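Side-chain contacts in endo-1,4-beta-xylanase (Uncultured bacterium, PDB 7AX7), which removes acetyl groups from acetylated xylan with the aid of a bound cobalt ion, as the CE4 esterase domain of a multidomain xylanase: residues A[22-25]-A[26-30]; A[153-156]-A[157-160]; A[183-186]-A[187-191]. One frame throughout, in Å; residues are numbered along the deposited sequence.

Interaction 1 (A[22-25]-A[26-30]); sequences LDIL and ERYGV
Ile24 turns CG1 to the side of its own N (chi1 -68°) and sets CG2 opposite that N, which gives each branch a different partner on the next turn of helix 16-28, Arg27 for one and Tyr28 for the other. This helix ends in a Schellman motif, within the beta-alpha-beta unit of strand 4-11, helix 16-28 and strand 33-36. Ile24 CG1 meets Arg27 NH2 at 3.7 Å. The guanidinium reaches back because the arginine chain bends at chi3 (-46°), and one face of the group lies over Ile24 CA. On the other branch, Ile24 CG2 is 4.1 Å from Tyr28 CD2, with ring and isoleucine side by side and pointing the same way. Tyr28 and Val30 also pack on Ile169.

The glycine after the helix, Gly29, takes positive phi (64°), and its N bonds Glu26 O at 3.1 Å. The chain then turns so that Val30 N donates to Leu25 O at 2.9 Å. Leu25 and Val30 form the apolar pair that flanks a Schellman motif, their side chains at about a right angle. Asp23 OD1 and Glu26 OE1 both form salt bridges to Arg51 NH2, a shared cation that probably offsets their like charges. Across the apolar pair, Leu25 CD2 touches Val30 CG1 at 4.0 Å.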
loop_
_atom_site.group_PDB
_atom_site.type_symbol
_atom_site.label_atom_id
_atom_site.label_comp_id
_atom_site.label_asym_id
_atom_site.label_seq_id
_atom_site.Cartn_x
_atom_site.Cartn_y
_atom_site.Cartn_z
ATOM N N LEU A 22 7.072 9.786 -4.796
ATOM C CA LEU A 22 6.069 10.647 -5.417
ATOM C C LEU A 22 6.626 11.365 -6.642
ATOM O O LEU A 22 5.936 11.492 -7.663
ATOM C CB LEU A 22 5.557 11.663 -4.397
ATOM C CG LEU A 22 4.746 11.109 -3.222
ATOM C CD1 LEU A 22 4.462 12.240 -2.263
ATOM C CD2 LEU A 22 3.442 10.438 -3.706
ATOM N N ASP A 23 7.853 11.882 -6.539
ATOM C CA ASP A 23 8.488 12.520 -7.687
ATOM C C ASP A 23 8.426 11.617 -8.907
ATOM O O ASP A 23 8.114 12.070 -10.013
ATOM C CB ASP A 23 9.943 12.867 -7.367
ATOM C CG ASP A 23 10.078 14.011 -6.375
ATOM O OD1 ASP A 23 9.076 14.715 -6.114
ATOM O OD2 ASP A 23 11.197 14.196 -5.855
ATOM N N ILE A 24 8.701 10.324 -8.711
ATOM C CA ILE A 24 8.716 9.377 -9.822
ATOM C C ILE A 24 7.293 9.092 -10.303
ATOM O O ILE A 24 7.014 9.093 -11.509
ATOM C CB ILE A 24 9.448 8.091 -9.399
ATOM C CG1 ILE A 24 10.942 8.375 -9.197
ATOM C CG2 ILE A 24 9.197 6.959 -10.399
ATOM C CD1 ILE A 24 11.654 7.317 -8.336
ATOM N N LEU A 25 6.375 8.829 -9.372
ATOM C CA LEU A 25 4.985 8.620 -9.757
ATOM C C LEU A 25 4.449 9.814 -10.535
ATOM O O LEU A 25 3.764 9.645 -11.550
ATOM C CB LEU A 25 4.124 8.350 -8.521
ATOM C CG LEU A 25 4.441 7.102 -7.680
ATOM C CD1 LEU A 25 3.508 7.042 -6.484
ATOM C CD2 LEU A 25 4.335 5.813 -8.513
ATOM N N GLU A 26 4.761 11.029 -10.087
ATOM C CA GLU A 26 4.291 12.214 -10.803
ATOM C C GLU A 26 4.894 12.284 -12.199
ATOM O O GLU A 26 4.198 12.615 -13.169
ATOM C CB GLU A 26 4.631 13.478 -10.013
ATOM C CG GLU A 26 4.178 14.783 -10.667
ATOM C CD GLU A 26 4.497 16.003 -9.802
ATOM O OE1 GLU A 26 5.477 15.942 -9.025
ATOM O OE2 GLU A 26 3.770 17.018 -9.896
ATOM N N ARG A 27 6.189 11.977 -12.318
ATOM C CA ARG A 27 6.864 12.045 -13.610
ATOM C C ARG A 27 6.169 11.160 -14.635
ATOM O O ARG A 27 5.993 11.559 -15.790
ATOM C CB ARG A 27 8.335 11.646 -13.434
ATOM C CG ARG A 27 9.226 11.698 -14.675
ATOM C CD ARG A 27 10.561 10.969 -14.401
ATOM N NE ARG A 27 11.126 11.357 -13.106
ATOM C CZ ARG A 27 11.958 10.615 -12.377
ATOM N NH1 ARG A 27 12.352 9.411 -12.788
ATOM N NH2 ARG A 27 12.393 11.085 -11.220
ATOM N N TYR A 28 5.761 9.953 -14.229
ATOM C CA TYR A 28 5.109 8.990 -15.111
ATOM C C TYR A 28 3.582 9.089 -15.110
ATOM O O TYR A 28 2.925 8.300 -15.800
ATOM C CB TYR A 28 5.537 7.562 -14.729
ATOM C CG TYR A 28 6.952 7.226 -15.159
ATOM C CD1 TYR A 28 7.226 6.800 -16.462
ATOM C CD2 TYR A 28 8.014 7.360 -14.273
ATOM C CE1 TYR A 28 8.531 6.499 -16.861
ATOM C CE2 TYR A 28 9.317 7.066 -14.660
ATOM C CZ TYR A 28 9.569 6.643 -15.947
ATOM O OH TYR A 28 10.868 6.353 -16.310
ATOM N N GLY A 29 3.001 10.021 -14.360
ATOM C CA GLY A 29 1.547 10.136 -14.341
ATOM C C GLY A 29 0.854 8.916 -13.774
ATOM O O GLY A 29 -0.203 8.508 -14.275
ATOM N N VAL A 30 1.422 8.331 -12.727
ATOM C CA VAL A 30 0.967 7.066 -12.165
ATOM C C VAL A 30 0.476 7.300 -10.744
ATOM O O VAL A 30 1.083 8.062 -9.982
ATOM C CB VAL A 30 2.101 6.017 -12.194
ATOM C CG1 VAL A 30 1.739 4.812 -11.362
ATOM C CG2 VAL A 30 2.404 5.613 -13.643
#

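Interaction 2 (A[153-156]-A[157-160])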
loop_
_atom_site.group_PDB
_atom_site.type_symbol
_atom_site.label_atom_id
_atom_site.label_comp_id
_atom_site.label_asym_id
_atom_site.label_seq_id
_atom_site.Cartn_x
_atom_site.Cartn_y
_atom_site.Cartn_z
ATOM N N HIS A 153 7.847 -1.013 -0.285
ATOM C CA HIS A 153 7.998 -0.273 0.968
ATOM C C HIS A 153 8.573 1.113 0.720
ATOM O O HIS A 153 9.520 1.270 -0.060
ATOM C CB HIS A 153 8.929 -0.987 1.966
ATOM C CG HIS A 153 8.465 -2.348 2.370
ATOM N ND1 HIS A 153 8.509 -3.433 1.520
ATOM C CD2 HIS A 153 7.954 -2.804 3.540
ATOM C CE1 HIS A 153 8.052 -4.501 2.153
ATOM N NE2 HIS A 153 7.705 -4.145 3.378
ATOM N N ASP A 154 8.034 2.113 1.425
ATOM C CA ASP A 154 8.623 3.446 1.427
ATOM C C ASP A 154 8.949 3.900 2.847
ATOM O O ASP A 154 8.735 5.060 3.215
ATOM C CB ASP A 154 7.727 4.453 0.700
ATOM C CG ASP A 154 6.381 4.678 1.393
ATOM O OD1 ASP A 154 5.863 3.753 2.050
ATOM O OD2 ASP A 154 5.843 5.795 1.265
ATOM N N PHE A 155 9.485 2.992 3.667
ATOM C CA PHE A 155 10.071 3.428 4.929
ATOM C C PHE A 155 11.304 4.291 4.654
ATOM O O PHE A 155 11.889 4.256 3.565
ATOM C CB PHE A 155 10.427 2.228 5.820
ATOM C CG PHE A 155 11.389 1.251 5.192
ATOM C CD1 PHE A 155 12.742 1.538 5.112
ATOM C CD2 PHE A 155 10.940 0.037 4.709
ATOM C CE1 PHE A 155 13.635 0.631 4.540
ATOM C CE2 PHE A 155 11.820 -0.873 4.134
ATOM C CZ PHE A 155 13.173 -0.574 4.058
ATOM N N GLN A 156 11.684 5.092 5.648
ATOM C CA GLN A 156 12.815 5.996 5.482
ATOM C C GLN A 156 14.066 5.231 5.067
ATOM O O GLN A 156 14.421 4.227 5.680
ATOM C CB GLN A 156 13.085 6.765 6.782
ATOM C CG GLN A 156 14.299 7.683 6.694
ATOM C CD GLN A 156 14.191 8.683 5.543
ATOM O OE1 GLN A 156 13.106 9.176 5.245
ATOM N NE2 GLN A 156 15.313 8.968 4.884
ATOM N N GLY A 157 14.735 5.715 4.023
ATOM C CA GLY A 157 16.002 5.143 3.616
ATOM C C GLY A 157 15.932 4.055 2.563
ATOM O O GLY A 157 16.988 3.566 2.136
ATOM N N ASN A 158 14.737 3.661 2.120
ATOM C CA ASN A 158 14.610 2.569 1.147
ATOM C C ASN A 158 14.889 3.067 -0.279
ATOM O O ASN A 158 14.084 2.939 -1.210
ATOM C CB ASN A 158 13.240 1.909 1.255
ATOM C CG ASN A 158 13.236 0.525 0.656
ATOM O OD1 ASN A 158 14.293 -0.096 0.542
ATOM N ND2 ASN A 158 12.058 0.026 0.275
ATOM N N SER A 159 16.089 3.621 -0.446
ATOM C CA SER A 159 16.448 4.236 -1.714
ATOM C C SER A 159 16.614 3.219 -2.837
ATOM O O SER A 159 16.504 3.593 -4.006
ATOM C CB SER A 159 17.727 5.057 -1.554
ATOM O OG SER A 159 18.761 4.257 -1.038
ATOM N N GLN A 160 16.847 1.941 -2.529
ATOM C CA GLN A 160 16.991 0.978 -3.621
ATOM C C GLN A 160 15.660 0.720 -4.321
ATOM O O GLN A 160 15.639 0.373 -5.510
ATOM C CB GLN A 160 17.602 -0.320 -3.102
ATOM C CG GLN A 160 19.078 -0.192 -2.752
ATOM C CD GLN A 160 19.635 -1.443 -2.095
ATOM O OE1 GLN A 160 19.271 -1.783 -0.970
ATOM N NE2 GLN A 160 20.519 -2.131 -2.794
#
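Asn158 lays its side-chain amide almost flat against the ring of Phe155, the two planes only 16° apart, although it occupies the N-cap position of helix 159-174 and makes no capping bond there. The two residues are the ends of a type II beta turn that links strand 148-153 to this helix in the NodB-homology domain. Asn158 N closes the turn on Phe155 O at 3.2 Å. The third residue, Gly157, has positive phi, and a CB at this position would clash with Gln156 O, so the turn calls for glycine.

Phe155 CG lies between its backbone N and carbonyl carbon (chi1 58°), which swings the ring over the turn toward Asn158. There Asn158 CB makes a CH-pi contact, 3.8 Å from the ring centroid and displaced toward the rim, while Asn158 CG lies 3.6 Å from Phe155 CZ. The amide is also gripped at its polar atoms. Asn158 ND2 donates to His153 O at 2.8 Å, with the acceptor in the amide plane but the donor well above the plane of the His153 carbonyl. Asp126 O accepts a second bond from ND2, and Arg136 NH1 bonds OD1, so the buried amide has partners at both ends and its rotation is fixed. Replacing Asn158 by an alanine is likely to leave His153 O and Asp126 O without their shared donor, Arg136 NH1 without its acceptor, and part of the Phe155 face uncovered.

His153, at the start of this connection, bonds Asp126 through ND1; the nearest atoms of its side chain are about 3 Å from an acetate, probably from the crystallisation liquor, and about 5 Å from the cobalt. Where this side chain leaves the backbone, His153 CB lies 3.7 Å from Asn158 ND2.

Interaction 3 (A[183-186]-A[187-191])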
loop_
_atom_site.group_PDB
_atom_site.type_symbol
_atom_site.label_atom_id
_atom_site.label_comp_id
_atom_site.label_asym_id
_atom_site.label_seq_id
_atom_site.Cartn_x
_atom_site.Cartn_y
_atom_site.Cartn_z
ATOM N N SER A 183 -8.618 1.043 -4.389
ATOM C CA SER A 183 -10.032 1.364 -4.585
ATOM C C SER A 183 -10.404 1.298 -6.062
ATOM O O SER A 183 -11.407 0.682 -6.434
ATOM C CB SER A 183 -10.360 2.753 -4.017
ATOM O OG SER A 183 -10.544 2.723 -2.613
ATOM N N GLU A 184 -9.602 1.929 -6.924
ATOM C CA GLU A 184 -9.896 1.892 -8.355
ATOM C C GLU A 184 -9.838 0.469 -8.897
ATOM O O GLU A 184 -10.626 0.100 -9.772
ATOM C CB GLU A 184 -8.925 2.795 -9.113
ATOM C CG GLU A 184 -9.203 4.268 -8.943
ATOM C CD GLU A 184 -8.057 5.123 -9.447
ATOM O OE1 GLU A 184 -6.975 4.563 -9.736
ATOM O OE2 GLU A 184 -8.242 6.351 -9.553
ATOM N N LEU A 185 -8.915 -0.348 -8.385
ATOM C CA LEU A 185 -8.820 -1.733 -8.837
ATOM C C LEU A 185 -10.142 -2.471 -8.645
ATOM O O LEU A 185 -10.663 -3.098 -9.578
ATOM C CB LEU A 185 -7.692 -2.449 -8.095
ATOM C CG LEU A 185 -7.621 -3.966 -8.283
ATOM C CD1 LEU A 185 -7.378 -4.343 -9.756
ATOM C CD2 LEU A 185 -6.561 -4.554 -7.371
ATOM N N PHE A 186 -10.698 -2.420 -7.432
ATOM C CA PHE A 186 -11.948 -3.133 -7.190
ATOM C C PHE A 186 -13.111 -2.480 -7.931
ATOM O O PHE A 186 -13.942 -3.178 -8.520
ATOM C CB PHE A 186 -12.219 -3.225 -5.691
ATOM C CG PHE A 186 -11.372 -4.260 -4.996
ATOM C CD1 PHE A 186 -11.737 -5.592 -5.012
ATOM C CD2 PHE A 186 -10.194 -3.900 -4.357
ATOM C CE1 PHE A 186 -10.953 -6.552 -4.387
ATOM C CE2 PHE A 186 -9.410 -4.851 -3.724
ATOM C CZ PHE A 186 -9.789 -6.178 -3.739
ATOM N N GLU A 187 -13.177 -1.148 -7.926
ATOM C CA GLU A 187 -14.243 -0.459 -8.648
ATOM C C GLU A 187 -14.279 -0.885 -10.116
ATOM O O GLU A 187 -15.340 -1.227 -10.653
ATOM C CB GLU A 187 -14.057 1.056 -8.523
ATOM C CG GLU A 187 -15.291 1.899 -8.883
ATOM C CD GLU A 187 -15.559 1.961 -10.382
ATOM O OE1 GLU A 187 -16.748 1.919 -10.774
ATOM O OE2 GLU A 187 -14.582 2.051 -11.168
ATOM N N LYS A 188 -13.117 -0.880 -10.780
ATOM C CA LYS A 188 -13.103 -1.102 -12.224
ATOM C C LYS A 188 -13.339 -2.568 -12.577
ATOM O O LYS A 188 -13.869 -2.865 -13.653
ATOM C CB LYS A 188 -11.787 -0.591 -12.824
ATOM C CG LYS A 188 -11.655 0.934 -12.817
ATOM C CD LYS A 188 -10.275 1.383 -13.324
ATOM C CE LYS A 188 -10.079 2.907 -13.251
ATOM N NZ LYS A 188 -10.881 3.676 -14.253
ATOM N N LYS A 189 -12.979 -3.498 -11.689
ATOM C CA LYS A 189 -13.288 -4.903 -11.926
ATOM C C LYS A 189 -14.703 -5.273 -11.496
ATOM O O LYS A 189 -15.121 -6.416 -11.723
ATOM C CB LYS A 189 -12.282 -5.812 -11.203
ATOM C CG LYS A 189 -10.830 -5.745 -11.724
ATOM C CD LYS A 189 -10.751 -6.192 -13.179
ATOM C CE LYS A 189 -9.315 -6.319 -13.654
ATOM N NZ LYS A 189 -9.241 -6.606 -15.118
ATOM N N GLY A 190 -15.444 -4.348 -10.887
ATOM C CA GLY A 190 -16.781 -4.675 -10.411
ATOM C C GLY A 190 -16.793 -5.726 -9.321
ATOM O O GLY A 190 -17.679 -6.588 -9.299
ATOM N N VAL A 191 -15.819 -5.680 -8.415
ATOM C CA VAL A 191 -15.681 -6.662 -7.345
ATOM C C VAL A 191 -15.872 -5.955 -6.008
ATOM O O VAL A 191 -15.311 -4.877 -5.789
ATOM C CB VAL A 191 -14.312 -7.367 -7.401
ATOM C CG1 VAL A 191 -14.081 -8.201 -6.129
ATOM C CG2 VAL A 191 -14.206 -8.227 -8.662
#
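Phe186 and Val191 meet directly: Val191 CG1 sits at the edge of the phenyl ring, in its plane, 3.7 Å from Phe186 CD1. The side chains cross at a slant. In Phe186, chi1 (-76°) brings the ring beside the valine and chi2 (-82°) sets the edge it presents, while Phe186 CB lies 3.5 Å from Val191 O.

What holds the pair is the Schellman motif closing helix 182-189. Val191 N donates to Phe186 O at 3.1 Å in a nearly straight bond (172° at the hydrogen). Gly190 N bonds Glu187 O at 3.1 Å, and Gly190 takes the positive phi that suits glycine. Phe186 and Val191 are thus the two apolar residues that flank the motif. Farther out, Trp200 meets the phenyl ring edge-to-face and Pro193 packs against it.

Along the last turns, the aliphatic parts of two lysines run past carbonyls. Lys188 CG is 3.3 Å from Glu184 O, which also accepts the bond from Lys188 N. Lys189 CG is 3.4 Å from Leu185 O and touches the Leu185 side chain, which itself packs on Leu5 and Ala7 of strand 4-11.

The polar ends find their partners beyond this turn. Glu184 OE2 is 6.0 Å from Lys188 NZ, too far for contact; it forms a salt bridge to Lys31 instead, while OE1 accepts from Thr181 N. Lys189 NZ forms a salt bridge to Asp146, and Ser183 OG bonds Glu58. The chemistry therefore divides: apolar contact and backbone bonds close the helix end, while the pairings with the outlying Lys31 and Asp146 tie the helix to other parts of the domain.

Overall arrangement
Interactions 1 and 3 are equivalent Schellman ends on different helices, their centres 22 Å apart, whereas interaction 2 is a helix start. Interactions 1 and 2 do not touch (nearest atoms about 7 Å apart), but two helices join them: Gln156 and Asp154 bond Ser16 and Thr18 near the start of helix 16-28, which interaction 1 closes, and Ile24 packs on Val162 and Leu165 of helix 159-174, which interaction 2 opens. Lys31, directly after interaction 1, pairs with Glu184 of interaction 3. Interaction 2 approaches the cobalt site of Asp12, His62 and His66, where His153 touches Asp12; interaction 3 lies across the chain's centre from it, 28 Å between their centres.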